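Local coordinates for protein LBCATS-a (Synthetic construct, PDB 5EY5) that binds sn-glycerol-3-phosphate and, as a tryptophan synthase alpha chain of synthetic origin, probably cleaves indole-3-glycerol phosphate to indole and glyceraldehyde 3-phosphate, at residues Thr76-Leu88 with Tyr109-Val123. Residues are numbered along the deposited sequence; the frame is centred on the assembly and turned at random.
Sequences TTLDKVFEMVREL and YGIERFVKECAEAGV
The Phe-82 ring has the methylene CG of Glu-117 over the centre of one face, a CH-pi contact, and Cys-118 SG in its plane at the edge, 4.0 Å from CE1 of Phe-82. It belongs to an aromatic cluster between neighbouring outer helices of the TIM barrel: Phe-82 and Phe-114 lie on helices 78-91 and 111-121, and Tyr-109 comes from the end of the preceding helix 103-109. The edge of Phe-82 turns toward the face of Tyr-109 in an offset edge-to-face pair, while its CZ lies 3.6 Å from Phe-114 CE1. The Tyr-109 ring carries Arg-113 NH1 over one face. The axes of 78-88 and 111-121 lie 21° apart, with strand 97-100 beneath; Phe-99 on that strand also meets Phe-82. As a knob, Phe-82 sits among Tyr-109, Glu-117, Cys-118 and Ala-121, and an alanine here would probably open a gap between the helices and leave the Glu-117 methylene without its aromatic surface. With CG anti to the backbone N (chi1 176°) and a bend at chi2, Glu-117 crosses the ring and brings OE1 to Arg-86 NH1 in a salt bridge of 3.4 Å whose hydrogen bond is weak. Tyr-109 OH donates to the syn side of Asp-79 OD1 at 3.1 Å, 23° out of the carboxylate plane.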
loop_
_atom_site.group_PDB
_atom_site.type_symbol
_atom_site.label_atom_id
_atom_site.label_comp_id
_atom_site.label_asym_id
_atom_site.label_seq_id
_atom_site.Cartn_x
_atom_site.Cartn_y
_atom_site.Cartn_z
ATOM N N THR A 76 5.301 -8.054 42.871
ATOM C CA THR A 76 6.541 -8.711 43.272
ATOM C C THR A 76 7.749 -7.963 42.722
ATOM O O THR A 76 7.804 -7.636 41.532
ATOM C CB THR A 76 6.537 -10.159 42.781
ATOM O OG1 THR A 76 5.397 -10.828 43.340
ATOM C CG2 THR A 76 7.815 -10.918 43.182
ATOM N N THR A 77 8.708 -7.672 43.597
ATOM C CA THR A 77 9.999 -7.118 43.203
ATOM C C THR A 77 11.102 -7.943 43.847
ATOM O O THR A 77 10.856 -8.732 44.763
ATOM C CB THR A 77 10.160 -5.656 43.634
ATOM O OG1 THR A 77 10.138 -5.586 45.065
ATOM C CG2 THR A 77 9.045 -4.772 43.048
ATOM N N LEU A 78 12.330 -7.757 43.356
ATOM C CA LEU A 78 13.480 -8.421 43.963
ATOM C C LEU A 78 13.560 -8.106 45.449
ATOM O O LEU A 78 13.649 -9.009 46.287
ATOM C CB LEU A 78 14.768 -8.001 43.260
ATOM C CG LEU A 78 15.288 -8.949 42.193
ATOM C CD1 LEU A 78 16.610 -8.444 41.648
ATOM C CD2 LEU A 78 15.435 -10.344 42.797
ATOM N N ASP A 79 13.505 -6.822 45.794
ATOM C CA ASP A 79 13.569 -6.423 47.198
ATOM C C ASP A 79 12.515 -7.122 48.047
ATOM O O ASP A 79 12.774 -7.440 49.213
ATOM C CB ASP A 79 13.417 -4.903 47.323
ATOM C CG ASP A 79 14.695 -4.154 46.977
ATOM O OD1 ASP A 79 15.785 -4.621 47.374
ATOM O OD2 ASP A 79 14.609 -3.098 46.314
ATOM N N LYS A 80 11.326 -7.372 47.485
ATOM C CA LYS A 80 10.256 -8.005 48.257
ATOM C C LYS A 80 10.506 -9.501 48.456
ATOM O O LYS A 80 10.160 -10.060 49.500
ATOM C CB LYS A 80 8.907 -7.771 47.571
ATOM C CG LYS A 80 8.327 -6.374 47.799
ATOM C CD LYS A 80 7.128 -6.107 46.896
ATOM C CE LYS A 80 6.634 -4.679 47.029
ATOM N NZ LYS A 80 5.630 -4.333 45.979
ATOM N N VAL A 81 11.088 -10.171 47.469
ATOM C CA VAL A 81 11.405 -11.582 47.663
ATOM C C VAL A 81 12.549 -11.729 48.664
ATOM O O VAL A 81 12.538 -12.635 49.509
ATOM C CB VAL A 81 11.711 -12.249 46.308
ATOM C CG1 VAL A 81 11.778 -13.798 46.455
ATOM C CG2 VAL A 81 10.630 -11.862 45.293
ATOM N N PHE A 82 13.526 -10.811 48.618
ATOM C CA PHE A 82 14.577 -10.767 49.638
ATOM C C PHE A 82 13.995 -10.653 51.043
ATOM O O PHE A 82 14.429 -11.350 51.967
ATOM C CB PHE A 82 15.522 -9.600 49.361
ATOM C CG PHE A 82 16.548 -9.880 48.294
ATOM C CD1 PHE A 82 17.215 -11.093 48.255
ATOM C CD2 PHE A 82 16.855 -8.921 47.345
ATOM C CE1 PHE A 82 18.164 -11.344 47.277
ATOM C CE2 PHE A 82 17.810 -9.170 46.368
ATOM C CZ PHE A 82 18.455 -10.376 46.329
ATOM N N GLU A 83 13.032 -9.747 51.240
ATOM C CA GLU A 83 12.440 -9.602 52.564
ATOM C C GLU A 83 11.708 -10.873 52.973
ATOM O O GLU A 83 11.731 -11.265 54.145
ATOM C CB GLU A 83 11.498 -8.399 52.602
ATOM N N MET A 84 11.042 -11.525 52.021
ATOM C CA MET A 84 10.397 -12.798 52.318
ATOM C C MET A 84 11.427 -13.852 52.705
ATOM O O MET A 84 11.217 -14.610 53.658
ATOM C CB MET A 84 9.571 -13.263 51.116
ATOM C CG MET A 84 8.594 -14.382 51.440
ATOM S SD MET A 84 8.561 -15.611 50.128
ATOM C CE MET A 84 10.100 -16.447 50.484
ATOM N N VAL A 85 12.554 -13.910 51.986
ATOM C CA VAL A 85 13.609 -14.855 52.363
ATOM C C VAL A 85 14.148 -14.537 53.752
ATOM O O VAL A 85 14.477 -15.446 54.530
ATOM C CB VAL A 85 14.729 -14.866 51.295
ATOM C CG1 VAL A 85 15.889 -15.769 51.728
ATOM C CG2 VAL A 85 14.170 -15.332 49.974
ATOM N N ARG A 86 14.203 -13.258 54.118
ATOM C CA ARG A 86 14.677 -12.937 55.461
ATOM C C ARG A 86 13.651 -13.326 56.517
ATOM O O ARG A 86 14.016 -13.829 57.584
ATOM C CB ARG A 86 15.044 -11.456 55.562
ATOM C CG ARG A 86 16.365 -11.131 54.866
ATOM C CD ARG A 86 16.907 -9.760 55.247
ATOM N NE ARG A 86 15.945 -8.693 54.983
ATOM C CZ ARG A 86 15.831 -8.048 53.822
ATOM N NH1 ARG A 86 16.628 -8.354 52.803
ATOM N NH2 ARG A 86 14.921 -7.090 53.683
ATOM N N GLU A 87 12.361 -13.130 56.238
ATOM C CA GLU A 87 11.354 -13.673 57.144
ATOM C C GLU A 87 11.499 -15.182 57.242
ATOM O O GLU A 87 11.422 -15.754 58.334
ATOM C CB GLU A 87 9.941 -13.297 56.688
ATOM C CG GLU A 87 9.758 -11.827 56.379
ATOM C CD GLU A 87 10.381 -10.932 57.436
ATOM O OE1 GLU A 87 9.894 -10.934 58.589
ATOM O OE2 GLU A 87 11.371 -10.236 57.113
ATOM N N LEU A 88 11.734 -15.842 56.111
ATOM C CA LEU A 88 12.007 -17.274 56.144
ATOM C C LEU A 88 13.160 -17.591 57.086
ATOM O O LEU A 88 13.039 -18.441 57.972
ATOM C CB LEU A 88 12.320 -17.771 54.740
ATOM C CG LEU A 88 11.345 -18.809 54.204
ATOM C CD1 LEU A 88 11.665 -19.093 52.739
ATOM C CD2 LEU A 88 11.381 -20.088 55.056
ATOM N N TYR A 109 19.498 -4.153 38.994
ATOM C CA TYR A 109 19.673 -4.160 40.445
ATOM C C TYR A 109 21.095 -3.769 40.798
ATOM O O TYR A 109 21.321 -2.959 41.705
ATOM C CB TYR A 109 19.349 -5.535 41.049
ATOM C CG TYR A 109 19.190 -5.505 42.572
ATOM C CD1 TYR A 109 17.928 -5.378 43.156
ATOM C CD2 TYR A 109 20.293 -5.591 43.419
ATOM C CE1 TYR A 109 17.757 -5.352 44.538
ATOM C CE2 TYR A 109 20.135 -5.568 44.809
ATOM C CZ TYR A 109 18.861 -5.450 45.359
ATOM O OH TYR A 109 18.685 -5.392 46.729
ATOM N N GLY A 110 22.064 -4.306 40.057
ATOM C CA GLY A 110 23.470 -4.078 40.316
ATOM C C GLY A 110 24.054 -5.430 40.656
ATOM O O GLY A 110 23.613 -6.052 41.623
ATOM N N ILE A 111 25.011 -5.909 39.858
ATOM C CA ILE A 111 25.425 -7.311 39.948
ATOM C C ILE A 111 25.986 -7.617 41.333
ATOM O O ILE A 111 25.519 -8.528 42.033
ATOM C CB ILE A 111 26.453 -7.636 38.850
ATOM C CG1 ILE A 111 25.792 -7.598 37.470
ATOM C CG2 ILE A 111 27.080 -8.976 39.096
ATOM C CD1 ILE A 111 26.776 -7.776 36.333
ATOM N N GLU A 112 27.014 -6.871 41.737
ATOM C CA GLU A 112 27.628 -7.119 43.036
ATOM C C GLU A 112 26.652 -6.801 44.160
ATOM O O GLU A 112 26.578 -7.530 45.157
ATOM C CB GLU A 112 28.912 -6.301 43.171
ATOM C CG GLU A 112 28.770 -4.846 42.740
ATOM C CD GLU A 112 28.624 -3.893 43.916
ATOM O OE1 GLU A 112 28.383 -2.688 43.684
ATOM O OE2 GLU A 112 28.753 -4.347 45.074
ATOM N N ARG A 113 25.870 -5.733 44.000
ATOM C CA ARG A 113 24.870 -5.408 45.006
ATOM C C ARG A 113 23.850 -6.527 45.152
ATOM O O ARG A 113 23.319 -6.754 46.250
ATOM C CB ARG A 113 24.193 -4.089 44.640
ATOM C CG ARG A 113 22.982 -3.767 45.461
ATOM C CD ARG A 113 22.383 -2.436 45.036
ATOM N NE ARG A 113 21.150 -2.179 45.762
ATOM C CZ ARG A 113 19.955 -2.058 45.199
ATOM N NH1 ARG A 113 19.820 -2.152 43.884
ATOM N NH2 ARG A 113 18.891 -1.842 45.958
ATOM N N PHE A 114 23.567 -7.238 44.060
ATOM C CA PHE A 114 22.575 -8.307 44.096
ATOM C C PHE A 114 23.118 -9.544 44.801
ATOM O O PHE A 114 22.445 -10.132 45.654
ATOM C CB PHE A 114 22.127 -8.657 42.677
ATOM C CG PHE A 114 21.313 -9.908 42.608
ATOM C CD1 PHE A 114 19.982 -9.900 42.965
ATOM C CD2 PHE A 114 21.884 -11.093 42.220
ATOM C CE1 PHE A 114 19.235 -11.052 42.912
ATOM C CE2 PHE A 114 21.133 -12.261 42.180
ATOM C CZ PHE A 114 19.813 -12.231 42.518
ATOM N N VAL A 115 24.339 -9.947 44.455
ATOM C CA VAL A 115 24.963 -11.085 45.123
ATOM C C VAL A 115 25.204 -10.778 46.597
ATOM O O VAL A 115 25.064 -11.655 47.460
ATOM C CB VAL A 115 26.266 -11.478 44.399
ATOM C CG1 VAL A 115 26.825 -12.767 44.974
ATOM C CG2 VAL A 115 26.009 -11.627 42.909
ATOM N N LYS A 116 25.584 -9.536 46.915
ATOM C CA LYS A 116 25.751 -9.171 48.321
ATOM C C LYS A 116 24.434 -9.311 49.082
ATOM O O LYS A 116 24.400 -9.863 50.187
ATOM C CB LYS A 116 26.297 -7.746 48.442
ATOM C CG LYS A 116 26.672 -7.342 49.865
ATOM C CD LYS A 116 26.943 -5.843 49.984
ATOM C CE LYS A 116 27.272 -5.454 51.422
ATOM N NZ LYS A 116 27.411 -3.979 51.602
ATOM N N GLU A 117 23.337 -8.822 48.505
ATOM C CA GLU A 117 22.041 -8.985 49.151
ATOM C C GLU A 117 21.639 -10.456 49.229
ATOM O O GLU A 117 20.974 -10.864 50.192
ATOM C CB GLU A 117 20.974 -8.179 48.414
ATOM C CG GLU A 117 19.573 -8.370 48.958
ATOM C CD GLU A 117 19.292 -7.517 50.189
ATOM O OE1 GLU A 117 18.245 -6.834 50.209
ATOM O OE2 GLU A 117 20.115 -7.525 51.129
ATOM N N CYS A 118 22.031 -11.266 48.241
ATOM C CA CYS A 118 21.785 -12.702 48.338
ATOM C C CYS A 118 22.427 -13.275 49.588
ATOM O O CYS A 118 21.785 -14.007 50.349
ATOM C CB CYS A 118 22.314 -13.429 47.101
ATOM S SG CYS A 118 21.220 -13.338 45.687
ATOM N N ALA A 119 23.705 -12.953 49.812
ATOM C CA ALA A 119 24.429 -13.524 50.939
ATOM C C ALA A 119 23.869 -13.032 52.262
ATOM O O ALA A 119 23.842 -13.785 53.239
ATOM C CB ALA A 119 25.919 -13.199 50.833
ATOM N N GLU A 120 23.399 -11.790 52.312
ATOM C CA GLU A 120 22.913 -11.272 53.586
ATOM C C GLU A 120 21.503 -11.766 53.886
ATOM O O GLU A 120 21.164 -12.017 55.048
ATOM C CB GLU A 120 22.967 -9.743 53.593
ATOM C CG GLU A 120 24.322 -9.183 53.205
ATOM C CD GLU A 120 24.451 -7.710 53.524
ATOM O OE1 GLU A 120 25.247 -7.362 54.423
ATOM O OE2 GLU A 120 23.749 -6.902 52.882
ATOM N N ALA A 121 20.671 -11.906 52.860
ATOM C CA ALA A 121 19.317 -12.402 53.083
ATOM C C ALA A 121 19.297 -13.902 53.359
ATOM O O ALA A 121 18.468 -14.375 54.145
ATOM C CB ALA A 121 18.433 -12.079 51.885
ATOM N N GLY A 122 20.184 -14.663 52.730
ATOM C CA GLY A 122 20.235 -16.089 52.973
ATOM C C GLY A 122 19.843 -16.884 51.745
ATOM O O GLY A 122 19.175 -17.918 51.852
ATOM N N VAL A 123 20.241 -16.398 50.570
ATOM C CA VAL A 123 19.989 -17.078 49.300
ATOM C C VAL A 123 21.257 -17.817 48.917
ATOM O O VAL A 123 22.319 -17.208 48.773
ATOM C CB VAL A 123 19.591 -16.098 48.190
ATOM C CG1 VAL A 123 19.638 -16.813 46.818
ATOM C CG2 VAL A 123 18.207 -15.513 48.447
#